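Local coordinates for UPF0045 protein MJ1052 (Methanocaldococcus jannaschii, PDB 2EPI) that is of unknown function but possibly binds thiamine or a related small molecule, at residues K28-E31 and V32-Y36. Numbering follows the deposited sequence.
Sequences KAIE and VFKKY
K28 offers its carbonyl O to V32 N (3.3 Å) in the last turn of helix 23-33, the first helix of a ferredoxin-like fold, which packs on the antiparallel four-stranded sheet and leaves through a type I beta turn from F33 to Y36. The amine of K28 heads off to a salt bridge with D70, while CG2 of V32 sits beyond the oxygen end of the K28 carbonyl, 3.6 Å from K28 O. A29 comes next: its O takes F33 N in the carbonyl plane at 3.2 Å, and also sits 3.4 Å above one face of the F33 ring, toward the rim. With its CG anti to the carbonyl carbon (chi1 -60°), F33 swings that ring back beside A29 and down among V11, V40, T47 and L49 of the sheet. I30 O receives a weak bond from K34 N, and the I30 side chain faces T42 and T47 and meets I97 of the second subunit. E31 O takes a second weak bond from K34 N, which is thus shared between the i-4 and i-3 carbonyls where the helix passes into the turn. On the outer surface OE2 of E31 stays 4.1 Å from K34 NZ, too long for a salt bridge but probably mildly attractive, and lies 4.0 Å from CD of K34.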
ATOM      1  N   LYS A  28      -2.088  20.261  -4.493  1.00 35.32           N
ATOM      2  CA  LYS A  28      -2.910  20.806  -3.421  1.00 34.45           C
ATOM      3  C   LYS A  28      -2.611  20.101  -2.097  1.00 34.04           C
ATOM      4  O   LYS A  28      -2.464  20.744  -1.057  1.00 32.16           O
ATOM      5  CB  LYS A  28      -4.387  20.639  -3.781  1.00 37.24           C
ATOM      6  CG  LYS A  28      -5.334  21.560  -3.033  1.00 39.35           C
ATOM      7  CD  LYS A  28      -6.765  21.386  -3.528  1.00 41.55           C
ATOM      8  CE  LYS A  28      -7.703  22.410  -2.903  1.00 43.85           C
ATOM      9  NZ  LYS A  28      -9.138  22.065  -3.121  1.00 43.58           N
ATOM     10  N   ALA A  29      -2.513  18.775  -2.149  1.00 33.17           N
ATOM     11  CA  ALA A  29      -2.235  17.975  -0.962  1.00 32.95           C
ATOM     12  C   ALA A  29      -0.874  18.321  -0.375  1.00 33.43           C
ATOM     13  O   ALA A  29      -0.727  18.462   0.838  1.00 32.34           O
ATOM     14  CB  ALA A  29      -2.290  16.494  -1.308  1.00 33.41           C
ATOM     15  N   ILE A  30       0.122  18.452  -1.244  1.00 33.71           N
ATOM     16  CA  ILE A  30       1.467  18.788  -0.805  1.00 34.51           C
ATOM     17  C   ILE A  30       1.478  20.124  -0.071  1.00 34.20           C
ATOM     18  O   ILE A  30       2.136  20.269   0.958  1.00 34.33           O
ATOM     19  CB  ILE A  30       2.436  18.854  -2.003  1.00 36.19           C
ATOM     20  CG1 ILE A  30       2.634  17.447  -2.580  1.00 36.32           C
ATOM     21  CG2 ILE A  30       3.764  19.455  -1.569  1.00 35.15           C
ATOM     22  CD1 ILE A  30       3.492  17.405  -3.824  1.00 38.13           C
ATOM     23  N   GLU A  31       0.740  21.099  -0.591  1.00 32.38           N
ATOM     24  CA  GLU A  31       0.686  22.404   0.051  1.00 32.79           C
ATOM     25  C   GLU A  31       0.117  22.299   1.463  1.00 31.90           C
ATOM     26  O   GLU A  31       0.490  23.065   2.353  1.00 31.79           O
ATOM     27  CB  GLU A  31      -0.148  23.378  -0.782  1.00 35.18           C
ATOM     28  CG  GLU A  31       0.531  23.789  -2.076  1.00 40.01           C
ATOM     29  CD  GLU A  31       1.910  24.378  -1.838  1.00 42.96           C
ATOM     30  OE1 GLU A  31       2.002  25.426  -1.162  1.00 45.10           O
ATOM     31  OE2 GLU A  31       2.901  23.789  -2.322  1.00 45.63           O
ATOM     32  N   VAL A  32      -0.791  21.354   1.671  1.00 28.80           N
ATOM     33  CA  VAL A  32      -1.372  21.170   2.989  1.00 28.76           C
ATOM     34  C   VAL A  32      -0.295  20.698   3.965  1.00 28.31           C
ATOM     35  O   VAL A  32      -0.216  21.184   5.092  1.00 28.79           O
ATOM     36  CB  VAL A  32      -2.523  20.140   2.954  1.00 28.45           C
ATOM     37  CG1 VAL A  32      -2.880  19.708   4.367  1.00 27.58           C
ATOM     38  CG2 VAL A  32      -3.737  20.749   2.269  1.00 28.35           C
ATOM     39  N   PHE A  33       0.542  19.760   3.526  1.00 28.00           N
ATOM     40  CA  PHE A  33       1.603  19.235   4.382  1.00 29.34           C
ATOM     41  C   PHE A  33       2.533  20.333   4.883  1.00 30.91           C
ATOM     42  O   PHE A  33       3.068  20.250   5.988  1.00 31.37           O
ATOM     43  CB  PHE A  33       2.444  18.191   3.638  1.00 29.29           C
ATOM     44  CG  PHE A  33       1.665  17.003   3.158  1.00 29.58           C
ATOM     45  CD1 PHE A  33       0.725  16.389   3.978  1.00 31.20           C
ATOM     46  CD2 PHE A  33       1.895  16.475   1.891  1.00 29.99           C
ATOM     47  CE1 PHE A  33       0.023  15.264   3.542  1.00 31.60           C
ATOM     48  CE2 PHE A  33       1.201  15.354   1.447  1.00 31.33           C
ATOM     49  CZ  PHE A  33       0.263  14.746   2.274  1.00 30.75           C
ATOM     50  N   LYS A  34       2.729  21.359   4.065  1.00 32.83           N
ATOM     51  CA  LYS A  34       3.607  22.457   4.437  1.00 36.29           C
ATOM     52  C   LYS A  34       3.031  23.351   5.531  1.00 35.73           C
ATOM     53  O   LYS A  34       3.702  24.269   5.997  1.00 37.47           O
ATOM     54  CB  LYS A  34       3.953  23.291   3.201  1.00 38.82           C
ATOM     55  CG  LYS A  34       4.786  22.530   2.179  1.00 42.87           C
ATOM     56  CD  LYS A  34       5.172  23.414   1.007  1.00 47.19           C
ATOM     57  CE  LYS A  34       6.183  22.721   0.104  1.00 48.92           C
ATOM     58  NZ  LYS A  34       5.679  21.423  -0.418  1.00 51.60           N
ATOM     59  N   LYS A  35       1.795  23.080   5.947  1.00 35.56           N
ATOM     60  CA  LYS A  35       1.162  23.860   7.007  1.00 35.56           C
ATOM     61  C   LYS A  35       1.401  23.213   8.365  1.00 35.47           C
ATOM     62  O   LYS A  35       1.019  23.761   9.404  1.00 37.52           O
ATOM     63  CB  LYS A  35      -0.344  23.982   6.771  1.00 36.21           C
ATOM     64  CG  LYS A  35      -0.725  24.771   5.532  1.00 36.47           C
ATOM     65  CD  LYS A  35      -2.179  25.212   5.596  1.00 36.93           C
ATOM     66  CE  LYS A  35      -3.123  24.026   5.715  1.00 37.63           C
ATOM     67  NZ  LYS A  35      -4.540  24.460   5.854  1.00 36.63           N
ATOM     68  N   TYR A  36       2.019  22.038   8.356  1.00 32.65           N
ATOM     69  CA  TYR A  36       2.311  21.324   9.593  1.00 30.87           C
ATOM     70  C   TYR A  36       3.810  21.315   9.839  1.00 31.02           C
ATOM     71  O   TYR A  36       4.596  21.535   8.918  1.00 29.94           O
ATOM     72  CB  TYR A  36       1.787  19.890   9.522  1.00 29.84           C
ATOM     73  CG  TYR A  36       0.283  19.805   9.450  1.00 28.89           C
ATOM     74  CD1 TYR A  36      -0.398  20.099   8.267  1.00 29.49           C
ATOM     75  CD2 TYR A  36      -0.467  19.468  10.575  1.00 28.37           C
ATOM     76  CE1 TYR A  36      -1.788  20.059   8.208  1.00 27.83           C
ATOM     77  CE2 TYR A  36      -1.857  19.429  10.527  1.00 29.65           C
ATOM     78  CZ  TYR A  36      -2.510  19.724   9.345  1.00 28.33           C
ATOM     79  OH  TYR A  36      -3.884  19.692   9.304  1.00 30.86           O
TER